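Local coordinates for protein fructosamine deglycase FrlB (Bacillus subtilis, PDB 3EUA) that breaks down various fructosamine 6-phosphates, releasing glucose 6-phosphate and the free amino acid, at residues T6-R11 with G164-Q169; Y45-E50 with I54-Y59; K177-N182 with R304-E309; G230-G235 with V244-L249. One frame throughout, in Å; residues are numbered along the deposited sequence.

Interaction 1: T6-R11 with G164-Q169; sequences TAKVNR and GLDQLQ
Lys8 and Asp166 meet in a salt bridge that is the whole of this contact: NZ of Lys8 lies 2.6 Å from OD2 of Asp166, and no other pair of residues from 6-11 and 164-169 comes within 4.5 Å. Even the nearest CA atoms, those of Lys8 and Asp166, are 8.1 Å apart. The tight part is therefore one ion pair. The ammonium reaches OD2 from above the carboxylate, 58° out of its plane, and CE of Lys8 follows at 3.2 Å from the same OD2. The lysine chain runs extended through chi3 and bends only at chi4 (-69°), which turns NZ onto the oxygen; the two side chains cross at about a right angle. OD1 of Asp166, by contrast, stays 4.0 Å from NZ, so the carboxylate is gripped through a single oxygen. The pair joins a short 3-10 turn, residues 6-8, just before helix 11-20, to the long helix 158-190, where Val9 packs on Phe158 and Ile162. On the same helix Leu165 and Leu168 are buried and touch helix 288-313. Without the carboxylate of Asp166, as with an asparagine here, the Lys8 ammonium would probably lose its anionic mate. Lys8 itself is exposed, and only 84 Å² is buried between the segments, both sides summed.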
# COMPACT_ATOMS: atom_id res chain seq x y z
N THR A 6 -4.50 -11.66 -30.73
CA THR A 6 -5.69 -10.80 -30.78
C THR A 6 -7.00 -11.61 -30.90
O THR A 6 -8.05 -11.18 -30.38
CB THR A 6 -5.61 -9.85 -31.96
OG1 THR A 6 -4.34 -9.20 -31.94
CG2 THR A 6 -6.73 -8.82 -31.92
N ALA A 7 -6.94 -12.76 -31.56
CA ALA A 7 -8.11 -13.63 -31.72
C ALA A 7 -8.60 -14.22 -30.40
O ALA A 7 -9.76 -14.65 -30.31
CB ALA A 7 -7.82 -14.77 -32.68
N LYS A 8 -7.71 -14.27 -29.41
CA LYS A 8 -8.03 -14.79 -28.08
C LYS A 8 -8.51 -13.68 -27.13
O LYS A 8 -8.92 -13.98 -26.01
CB LYS A 8 -6.80 -15.49 -27.49
CG LYS A 8 -6.26 -16.68 -28.31
CD LYS A 8 -5.00 -17.24 -27.65
CE LYS A 8 -4.40 -18.44 -28.40
NZ LYS A 8 -5.25 -19.65 -28.31
N VAL A 9 -8.46 -12.42 -27.57
CA VAL A 9 -8.85 -11.30 -26.73
C VAL A 9 -10.36 -11.11 -26.71
O VAL A 9 -11.02 -11.23 -27.73
CB VAL A 9 -8.14 -9.97 -27.14
CG1 VAL A 9 -8.63 -8.81 -26.35
CG2 VAL A 9 -6.66 -10.09 -26.89
N ASN A 10 -10.89 -10.89 -25.52
CA ASN A 10 -12.30 -10.59 -25.28
C ASN A 10 -12.73 -9.55 -26.32
O ASN A 10 -12.06 -8.53 -26.54
CB ASN A 10 -12.47 -10.15 -23.78
CG ASN A 10 -13.77 -9.35 -23.45
OD1 ASN A 10 -14.32 -8.61 -24.27
ND2 ASN A 10 -14.19 -9.42 -22.18
N ARG A 11 -13.84 -9.81 -27.01
CA ARG A 11 -14.32 -8.87 -28.06
C ARG A 11 -14.55 -7.45 -27.59
O ARG A 11 -14.33 -6.49 -28.33
CB ARG A 11 -15.58 -9.37 -28.77
CG ARG A 11 -15.31 -10.46 -29.78
CD ARG A 11 -16.54 -10.75 -30.64
NE ARG A 11 -16.24 -11.74 -31.69
CZ ARG A 11 -16.23 -13.07 -31.52
NH1 ARG A 11 -15.93 -13.84 -32.55
NH2 ARG A 11 -16.52 -13.63 -30.35
N GLY A 164 0.79 -16.62 -23.03
CA GLY A 164 1.06 -17.09 -21.66
C GLY A 164 -0.24 -17.33 -20.91
O GLY A 164 -0.41 -18.36 -20.24
N LEU A 165 -1.17 -16.39 -21.00
CA LEU A 165 -2.46 -16.55 -20.36
C LEU A 165 -3.19 -17.79 -20.87
O LEU A 165 -3.77 -18.53 -20.08
CB LEU A 165 -3.33 -15.33 -20.56
CG LEU A 165 -3.04 -14.10 -19.67
CD1 LEU A 165 -3.83 -12.92 -20.18
CD2 LEU A 165 -3.35 -14.37 -18.17
N ASP A 166 -3.12 -18.04 -22.17
CA ASP A 166 -3.77 -19.21 -22.77
C ASP A 166 -3.16 -20.51 -22.23
O ASP A 166 -3.89 -21.47 -21.90
CB ASP A 166 -3.68 -19.18 -24.29
CG ASP A 166 -4.63 -20.18 -24.97
OD1 ASP A 166 -5.72 -20.44 -24.40
OD2 ASP A 166 -4.30 -20.66 -26.08
N GLN A 167 -1.83 -20.52 -22.10
CA GLN A 167 -1.09 -21.67 -21.55
C GLN A 167 -1.18 -21.76 -20.01
O GLN A 167 -0.87 -22.81 -19.43
CB GLN A 167 0.37 -21.55 -21.91
CG GLN A 167 0.65 -21.64 -23.38
CD GLN A 167 0.47 -23.03 -23.95
OE1 GLN A 167 0.56 -24.03 -23.24
NE2 GLN A 167 0.28 -23.11 -25.26
N LEU A 168 -1.63 -20.70 -19.35
CA LEU A 168 -1.64 -20.68 -17.88
C LEU A 168 -2.67 -21.62 -17.24
O LEU A 168 -2.48 -22.06 -16.11
CB LEU A 168 -1.86 -19.25 -17.36
CG LEU A 168 -1.25 -18.98 -15.99
CD1 LEU A 168 0.30 -19.08 -16.11
CD2 LEU A 168 -1.68 -17.62 -15.49
N GLN A 169 -3.76 -21.95 -17.94
CA GLN A 169 -4.72 -22.86 -17.33
C GLN A 169 -4.06 -24.21 -17.07
O GLN A 169 -4.30 -24.80 -16.04
CB GLN A 169 -5.99 -23.04 -18.14
CG GLN A 169 -7.10 -23.84 -17.41
CD GLN A 169 -7.57 -23.18 -16.15
OE1 GLN A 169 -7.61 -21.93 -16.06
NE2 GLN A 169 -7.99 -23.99 -15.16

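Interaction 2: Y45-E50 with I54-Y59; sequences YVFDRE and INSDLY
Phe47 and Ser56 come together through their first torsions. Chi1 of Phe47 is -98°, some way from a staggered value, and places the ring against Ile54 and Ser56; chi1 of Ser56 (58°) sets OG between the backbone N and the carbonyl carbon, near CB of Phe47. CB of Phe47 then lies 3.7 Å from OG of Ser56 and 3.8 Å from its CB. Further out the ring reaches Ile54: CE2 of Phe47 is 3.7 Å from CG2 of Ile54, while CB of Ile54 sits in the ring plane at the edge. The branch that touches is the one anti to the backbone N of Ile54. Helix 41-50 leads through a short loop into strand 55-60, an outermost strand of the five-stranded parallel sheet in this chain, and the contact packs a helix on the edge of the first SIS domain, an alpha/beta fold; Phe47 and Ile54 both also touch Val28 on the adjoining strand 27-32. Polar links are indirect. A water donates to O of Ile54 at 2.8 Å, more weakly to O of Phe47, and shares a hydrogen bond with OG of Ser56 at 3.1 Å. OD1 of Asp48 stands 3.4 Å from OG of Ser56, but the angle is too poor for a hydrogen bond; Lys44 serves both, as a salt bridge to Asp48 and a hydrogen bond to Ser56. The other oxygen of Asp48, OD2, faces the second subunit, where it meets Tyr59 and Arg67 of that chain.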
# COMPACT_ATOMS: atom_id res chain seq x y z
N TYR A 45 2.53 -3.26 -11.18
CA TYR A 45 3.90 -3.71 -11.34
C TYR A 45 4.28 -3.75 -12.83
O TYR A 45 5.35 -3.27 -13.19
CB TYR A 45 4.08 -5.08 -10.73
CG TYR A 45 5.48 -5.54 -10.69
CD1 TYR A 45 6.29 -5.26 -9.59
CD2 TYR A 45 6.01 -6.29 -11.72
CE1 TYR A 45 7.61 -5.72 -9.54
CE2 TYR A 45 7.28 -6.75 -11.68
CZ TYR A 45 8.09 -6.46 -10.60
OH TYR A 45 9.40 -6.92 -10.58
N VAL A 46 3.39 -4.28 -13.69
CA VAL A 46 3.60 -4.31 -15.13
C VAL A 46 3.84 -2.90 -15.66
O VAL A 46 4.83 -2.64 -16.34
CB VAL A 46 2.42 -5.00 -15.89
CG1 VAL A 46 2.53 -4.84 -17.41
CG2 VAL A 46 2.34 -6.49 -15.55
N PHE A 47 2.95 -1.98 -15.35
CA PHE A 47 3.15 -0.59 -15.77
C PHE A 47 4.47 -0.02 -15.30
O PHE A 47 5.15 0.68 -16.07
CB PHE A 47 2.00 0.33 -15.34
CG PHE A 47 1.01 0.57 -16.40
CD1 PHE A 47 0.02 -0.36 -16.69
CD2 PHE A 47 1.09 1.72 -17.19
CE1 PHE A 47 -0.88 -0.14 -17.72
CE2 PHE A 47 0.18 1.93 -18.21
CZ PHE A 47 -0.79 0.99 -18.48
N ASP A 48 4.85 -0.28 -14.06
CA ASP A 48 6.14 0.23 -13.54
C ASP A 48 7.34 -0.29 -14.31
O ASP A 48 8.29 0.45 -14.53
CB ASP A 48 6.31 -0.04 -12.03
CG ASP A 48 5.44 0.85 -11.17
OD1 ASP A 48 4.90 1.88 -11.67
OD2 ASP A 48 5.31 0.55 -9.97
N ARG A 49 7.30 -1.55 -14.72
CA ARG A 49 8.40 -2.17 -15.48
C ARG A 49 8.36 -1.94 -17.00
O ARG A 49 9.39 -2.01 -17.67
CB ARG A 49 8.37 -3.67 -15.23
CG ARG A 49 8.82 -4.09 -13.86
CD ARG A 49 10.31 -4.41 -13.81
NE ARG A 49 11.17 -3.36 -14.33
CZ ARG A 49 11.87 -3.38 -15.46
NH1 ARG A 49 11.89 -4.43 -16.29
NH2 ARG A 49 12.62 -2.33 -15.76
N GLU A 50 7.16 -1.65 -17.53
CA GLU A 50 6.98 -1.53 -18.98
C GLU A 50 6.67 -0.17 -19.58
O GLU A 50 7.06 0.09 -20.73
CB GLU A 50 5.82 -2.43 -19.40
CG GLU A 50 6.07 -3.91 -19.11
CD GLU A 50 7.19 -4.48 -19.97
OE1 GLU A 50 7.40 -4.03 -21.12
OE2 GLU A 50 7.85 -5.41 -19.47
N ILE A 54 3.48 6.47 -19.40
CA ILE A 54 2.20 6.56 -18.71
C ILE A 54 2.39 6.37 -17.21
O ILE A 54 2.94 5.38 -16.77
CB ILE A 54 1.19 5.52 -19.25
CG1 ILE A 54 0.96 5.72 -20.77
CG2 ILE A 54 -0.11 5.64 -18.44
CD1 ILE A 54 0.35 4.54 -21.52
N ASN A 55 1.94 7.37 -16.46
CA ASN A 55 1.92 7.37 -15.00
C ASN A 55 0.84 6.41 -14.54
O ASN A 55 -0.25 6.43 -15.09
CB ASN A 55 1.59 8.79 -14.51
CG ASN A 55 1.41 8.90 -13.00
OD1 ASN A 55 1.22 7.90 -12.28
ND2 ASN A 55 1.45 10.14 -12.51
N SER A 56 1.14 5.55 -13.57
CA SER A 56 0.15 4.62 -13.02
C SER A 56 -0.02 4.85 -11.51
O SER A 56 0.96 5.06 -10.79
CB SER A 56 0.57 3.15 -13.25
OG SER A 56 1.85 2.87 -12.67
N ASP A 57 -1.28 4.85 -11.06
CA ASP A 57 -1.60 4.94 -9.65
C ASP A 57 -2.73 3.93 -9.34
O ASP A 57 -3.47 3.51 -10.22
CB ASP A 57 -1.99 6.36 -9.21
CG ASP A 57 -0.80 7.28 -9.05
OD1 ASP A 57 0.04 7.03 -8.17
OD2 ASP A 57 -0.74 8.32 -9.74
N LEU A 58 -2.79 3.50 -8.09
CA LEU A 58 -3.78 2.54 -7.64
C LEU A 58 -4.39 2.99 -6.36
O LEU A 58 -3.67 3.34 -5.43
CB LEU A 58 -3.09 1.19 -7.44
CG LEU A 58 -3.92 -0.05 -7.08
CD1 LEU A 58 -3.26 -1.27 -7.62
CD2 LEU A 58 -4.14 -0.24 -5.60
N TYR A 59 -5.71 2.98 -6.29
CA TYR A 59 -6.41 3.40 -5.07
C TYR A 59 -7.65 2.60 -4.85
O TYR A 59 -8.23 2.08 -5.80
CB TYR A 59 -6.90 4.86 -5.15
CG TYR A 59 -5.84 5.88 -5.50
CD1 TYR A 59 -4.92 6.30 -4.55
CD2 TYR A 59 -5.76 6.41 -6.79
CE1 TYR A 59 -3.92 7.22 -4.90
CE2 TYR A 59 -4.78 7.35 -7.12
CZ TYR A 59 -3.86 7.74 -6.18
OH TYR A 59 -2.86 8.65 -6.51
O HOH W 1 3.85 3.57 -14.91

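Interaction 3: K177-N182 with R304-E309; sequences KQEADN and RSYADE
Tyr306 and Glu179 share the direct polar bond of this contact, a weak one: OH of Tyr306 donates to OE1 of Glu179 at 3.1 Å, with the carboxylate plane 85° from the ring plane. The same OE1 takes a stronger bond from within its own helix, ND2 of Asn182 at 2.7 Å with an N-H...O angle of 154°, arriving nearly along the C-O direction. Two donors thus hold one carboxylate oxygen, while OE2 is hydrogen-bonded to OH of Tyr281. Chi2 of Glu179, at -77°, folds the chain back and sets the carboxylate beside both donors. Were this acid replaced by a leucine, the Tyr306 hydroxyl and the Asn182 amide would be likely to lose their shared acceptor, and the amide to turn more freely.

A second polar link is water-mediated: one water donates to O of Ala180 at 2.6 Å and to OE2 of Glu309 at 2.8 Å, and that carboxylate also forms a salt bridge with Lys184.

The remaining contacts are van der Waals. Asn182 and Tyr306 lie side by side, pointing the same way, with CB of Asn182 3.2 Å from OH of Tyr306. The backbone C of Asn182 lies over one ring face, and CB of Glu179 approaches the ring edge, 4.1 Å from CE1 of Tyr306.

Helices 158-190 and 288-313 are joined here; the Tyr306 ring also meets Phe186 of helix 158-190, and beyond the pair touches Tyr211 on helix 205-220 and Thr274 and Leu276 on strand 273-277, an outermost strand of the second sheet within this chain.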
# COMPACT_ATOMS: atom_id res chain seq x y z
N LYS A 177 -2.84 -29.90 -8.59
CA LYS A 177 -2.62 -31.32 -8.37
C LYS A 177 -1.44 -31.51 -7.45
O LYS A 177 -1.48 -32.27 -6.47
CB LYS A 177 -2.32 -31.99 -9.71
CG LYS A 177 -1.95 -33.47 -9.71
CD LYS A 177 -1.76 -33.93 -11.18
CE LYS A 177 -1.27 -35.39 -11.35
NZ LYS A 177 0.16 -35.62 -10.94
N GLN A 178 -0.38 -30.81 -7.77
CA GLN A 178 0.84 -30.89 -6.99
C GLN A 178 0.68 -30.38 -5.56
O GLN A 178 1.35 -30.86 -4.66
CB GLN A 178 1.96 -30.13 -7.73
CG GLN A 178 3.14 -29.69 -6.92
CD GLN A 178 4.18 -28.97 -7.76
OE1 GLN A 178 4.41 -29.33 -8.92
NE2 GLN A 178 4.86 -28.00 -7.16
N GLU A 179 -0.22 -29.42 -5.35
CA GLU A 179 -0.44 -28.83 -4.01
C GLU A 179 -1.60 -29.38 -3.18
O GLU A 179 -1.79 -28.95 -2.02
CB GLU A 179 -0.67 -27.31 -4.17
CG GLU A 179 0.54 -26.52 -4.68
CD GLU A 179 1.59 -26.27 -3.60
OE1 GLU A 179 1.69 -27.07 -2.66
OE2 GLU A 179 2.34 -25.26 -3.70
N ALA A 180 -2.37 -30.31 -3.74
CA ALA A 180 -3.55 -30.87 -3.09
C ALA A 180 -3.32 -31.38 -1.66
O ALA A 180 -4.10 -31.10 -0.76
CB ALA A 180 -4.11 -31.97 -3.97
N ASP A 181 -2.25 -32.13 -1.43
CA ASP A 181 -1.97 -32.64 -0.08
C ASP A 181 -1.54 -31.49 0.84
O ASP A 181 -1.92 -31.47 2.00
CB ASP A 181 -0.93 -33.76 -0.15
CG ASP A 181 -1.48 -35.01 -0.86
OD1 ASP A 181 -2.72 -35.10 -1.05
OD2 ASP A 181 -0.68 -35.90 -1.23
N ASN A 182 -0.74 -30.56 0.31
CA ASN A 182 -0.33 -29.39 1.08
C ASN A 182 -1.50 -28.55 1.52
O ASN A 182 -1.46 -27.97 2.60
CB ASN A 182 0.64 -28.51 0.30
CG ASN A 182 2.00 -29.17 0.12
OD1 ASN A 182 2.32 -30.16 0.80
ND2 ASN A 182 2.80 -28.64 -0.80
N ARG A 304 -6.44 -20.45 -3.43
CA ARG A 304 -7.86 -20.69 -3.35
C ARG A 304 -8.13 -22.13 -2.91
O ARG A 304 -9.09 -22.36 -2.21
CB ARG A 304 -8.58 -20.45 -4.66
CG ARG A 304 -10.12 -20.46 -4.55
CD ARG A 304 -10.58 -19.15 -4.06
NE ARG A 304 -12.00 -19.06 -3.77
CZ ARG A 304 -12.64 -17.91 -3.52
NH1 ARG A 304 -13.95 -17.92 -3.27
NH2 ARG A 304 -12.00 -16.74 -3.56
N SER A 305 -7.32 -23.10 -3.33
CA SER A 305 -7.53 -24.49 -2.93
C SER A 305 -7.22 -24.65 -1.44
O SER A 305 -7.86 -25.44 -0.75
CB SER A 305 -6.70 -25.43 -3.81
OG SER A 305 -5.32 -25.27 -3.60
N TYR A 306 -6.26 -23.86 -0.94
CA TYR A 306 -5.91 -23.88 0.48
C TYR A 306 -7.09 -23.33 1.27
O TYR A 306 -7.45 -23.89 2.30
CB TYR A 306 -4.65 -23.05 0.76
CG TYR A 306 -3.30 -23.71 0.47
CD1 TYR A 306 -3.01 -24.27 -0.77
CD2 TYR A 306 -2.28 -23.71 1.43
CE1 TYR A 306 -1.78 -24.84 -1.04
CE2 TYR A 306 -1.04 -24.28 1.17
CZ TYR A 306 -0.79 -24.84 -0.06
OH TYR A 306 0.46 -25.40 -0.31
N ALA A 307 -7.71 -22.26 0.76
CA ALA A 307 -8.88 -21.63 1.38
C ALA A 307 -10.06 -22.60 1.49
O ALA A 307 -10.70 -22.68 2.53
CB ALA A 307 -9.28 -20.37 0.60
N ASP A 308 -10.31 -23.34 0.41
CA ASP A 308 -11.40 -24.33 0.35
C ASP A 308 -11.25 -25.40 1.41
O ASP A 308 -12.23 -25.72 2.09
CB ASP A 308 -11.49 -24.98 -1.05
CG ASP A 308 -12.04 -24.03 -2.13
OD1 ASP A 308 -12.76 -23.04 -1.81
OD2 ASP A 308 -11.79 -24.32 -3.32
N GLU A 309 -10.03 -25.92 1.56
CA GLU A 309 -9.72 -26.93 2.58
C GLU A 309 -9.87 -26.38 4.02
O GLU A 309 -10.37 -27.07 4.92
CB GLU A 309 -8.29 -27.47 2.41
CG GLU A 309 -8.02 -28.25 1.14
CD GLU A 309 -8.82 -29.55 1.02
OE1 GLU A 309 -9.25 -30.14 2.04
OE2 GLU A 309 -9.01 -30.01 -0.12
O HOH W 2 -6.67 -30.98 -1.27

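Interaction 4: G230-G235 with V244-L249; sequences GEYFHG and VPFIIL
Tyr232 turns a ring edge toward the face of Phe246 in an offset edge-to-face pair, centroids 5.8 Å apart and planes at 69°. Contact narrows to one corner of the tyrosine: its CE1 lies 3.9 Å from CE2 of Phe246 and 4.0 Å from CZ. On the phenylalanine the backbone O of Val244 sits in the ring plane at an edge, and the ring also stacks with Tyr197. On the tyrosine, CE2 of Phe233 lies at the edge in plane, while CD2 of Tyr232 stands 3.7 Å above the centre of one Phe233 face. Chi1 of Tyr232 (-175°) puts CG anti to the backbone nitrogen and the ring against Phe246. The two rings together span backbones whose nearest CA atoms, CA of Tyr232 and CA of Ile248, are 11.7 Å apart. Beyond the ring, the tyrosine OH is hydrogen-bonded to Ser266 of helix 256-269, which fixes the far end. Met199, Phe237, Ile240 and Ala262 also touch Tyr232, and Ile240 touches Phe246 as well; both aromatics are buried. The arrangement is a small aromatic cluster on the second SIS domain, packing the turn after strand 226-228 against an inner strand of its parallel four-stranded alpha/beta sheet.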
# COMPACT_ATOMS: atom_id res chain seq x y z
N GLY A 230 10.07 -6.85 1.72
CA GLY A 230 11.18 -5.89 1.98
C GLY A 230 10.99 -5.22 3.36
O GLY A 230 11.90 -5.22 4.21
N GLU A 231 9.79 -4.69 3.58
CA GLU A 231 9.41 -4.02 4.84
C GLU A 231 9.61 -4.87 6.11
O GLU A 231 9.88 -4.33 7.19
CB GLU A 231 7.94 -3.57 4.73
CG GLU A 231 7.66 -2.39 3.74
CD GLU A 231 8.25 -1.07 4.22
OE1 GLU A 231 7.50 -0.32 4.88
OE2 GLU A 231 9.48 -0.83 4.04
N TYR A 232 9.41 -6.19 5.96
CA TYR A 232 9.57 -7.21 7.00
C TYR A 232 10.77 -7.00 7.89
O TYR A 232 10.66 -7.04 9.11
CB TYR A 232 9.74 -8.56 6.30
CG TYR A 232 9.81 -9.83 7.16
CD1 TYR A 232 8.75 -10.18 8.00
CD2 TYR A 232 10.88 -10.72 7.05
CE1 TYR A 232 8.75 -11.35 8.73
CE2 TYR A 232 10.87 -11.92 7.78
CZ TYR A 232 9.80 -12.22 8.62
OH TYR A 232 9.78 -13.39 9.36
N PHE A 233 11.92 -6.72 7.28
CA PHE A 233 13.18 -6.57 8.01
C PHE A 233 13.37 -5.20 8.66
O PHE A 233 14.44 -4.92 9.25
CB PHE A 233 14.37 -6.91 7.09
CG PHE A 233 14.44 -8.35 6.72
CD1 PHE A 233 14.78 -9.29 7.68
CD2 PHE A 233 14.16 -8.79 5.44
CE1 PHE A 233 14.83 -10.62 7.38
CE2 PHE A 233 14.20 -10.12 5.12
CZ PHE A 233 14.56 -11.05 6.09
N HIS A 234 12.31 -4.39 8.66
CA HIS A 234 12.35 -3.06 9.25
C HIS A 234 11.27 -2.87 10.28
O HIS A 234 10.82 -1.74 10.54
CB HIS A 234 12.34 -2.04 8.12
CG HIS A 234 13.50 -2.26 7.21
ND1 HIS A 234 14.79 -1.90 7.57
CD2 HIS A 234 13.60 -2.91 6.04
CE1 HIS A 234 15.62 -2.28 6.61
NE2 HIS A 234 14.92 -2.90 5.68
N GLY A 235 10.89 -3.99 10.91
CA GLY A 235 9.98 -3.97 12.01
C GLY A 235 9.18 -5.22 12.24
O GLY A 235 9.27 -5.82 13.30
N VAL A 244 4.07 -18.45 15.50
CA VAL A 244 3.34 -17.52 14.63
C VAL A 244 3.23 -18.05 13.19
O VAL A 244 4.23 -18.22 12.52
CB VAL A 244 3.95 -16.12 14.61
CG1 VAL A 244 3.05 -15.15 13.76
CG2 VAL A 244 4.11 -15.57 16.03
N PRO A 245 2.01 -18.37 12.73
CA PRO A 245 1.89 -18.82 11.35
C PRO A 245 2.10 -17.74 10.27
O PRO A 245 1.52 -16.64 10.32
CB PRO A 245 0.45 -19.32 11.26
CG PRO A 245 -0.02 -19.49 12.65
CD PRO A 245 0.69 -18.40 13.38
N PHE A 246 2.92 -18.09 9.28
CA PHE A 246 3.21 -17.24 8.12
C PHE A 246 3.03 -18.00 6.83
O PHE A 246 3.54 -19.10 6.69
CB PHE A 246 4.68 -16.76 8.13
CG PHE A 246 4.89 -15.40 8.79
CD1 PHE A 246 4.98 -15.27 10.17
CD2 PHE A 246 4.99 -14.26 8.02
CE1 PHE A 246 5.18 -14.01 10.76
CE2 PHE A 246 5.17 -13.01 8.61
CZ PHE A 246 5.26 -12.89 9.97
N ILE A 247 2.28 -17.41 5.89
CA ILE A 247 2.12 -17.93 4.55
C ILE A 247 3.06 -17.04 3.75
O ILE A 247 2.88 -15.82 3.73
CB ILE A 247 0.72 -17.77 3.96
CG1 ILE A 247 -0.31 -18.65 4.67
CG2 ILE A 247 0.74 -18.10 2.43
CD1 ILE A 247 -1.73 -18.27 4.26
N ILE A 248 4.03 -17.65 3.09
CA ILE A 248 5.05 -16.94 2.34
C ILE A 248 5.02 -17.29 0.87
O ILE A 248 5.06 -18.46 0.49
CB ILE A 248 6.41 -17.28 2.93
CG1 ILE A 248 6.47 -16.73 4.35
CG2 ILE A 248 7.55 -16.77 2.00
CD1 ILE A 248 7.79 -16.97 5.11
N LEU A 249 4.93 -16.26 0.03
CA LEU A 249 4.86 -16.46 -1.40
C LEU A 249 6.13 -16.05 -2.10
O LEU A 249 6.67 -14.99 -1.83
CB LEU A 249 3.73 -15.64 -2.02
CG LEU A 249 2.35 -15.83 -1.39
CD1 LEU A 249 1.38 -14.85 -2.07
CD2 LEU A 249 1.89 -17.28 -1.42

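How the interactions relate
From the N terminus, interaction 1 opens first and closes a long loop when residues 6-11 meet helix 158-190, with all five strands of the first sheet lying between its ends. Interaction 2 falls within that loop as a short-range closure, joining a helix to the strand that follows it. Interaction 3 starts further along helix 158-190, in series after interaction 1, and runs to helix 288-313; interaction 4 is enclosed by it, linking a turn of the second domain to strand 246-250. No two cross. Helix 158-190 is thus used twice, while interactions 2 and 4, in different SIS domains with centres 24 Å apart, both touch the second subunit.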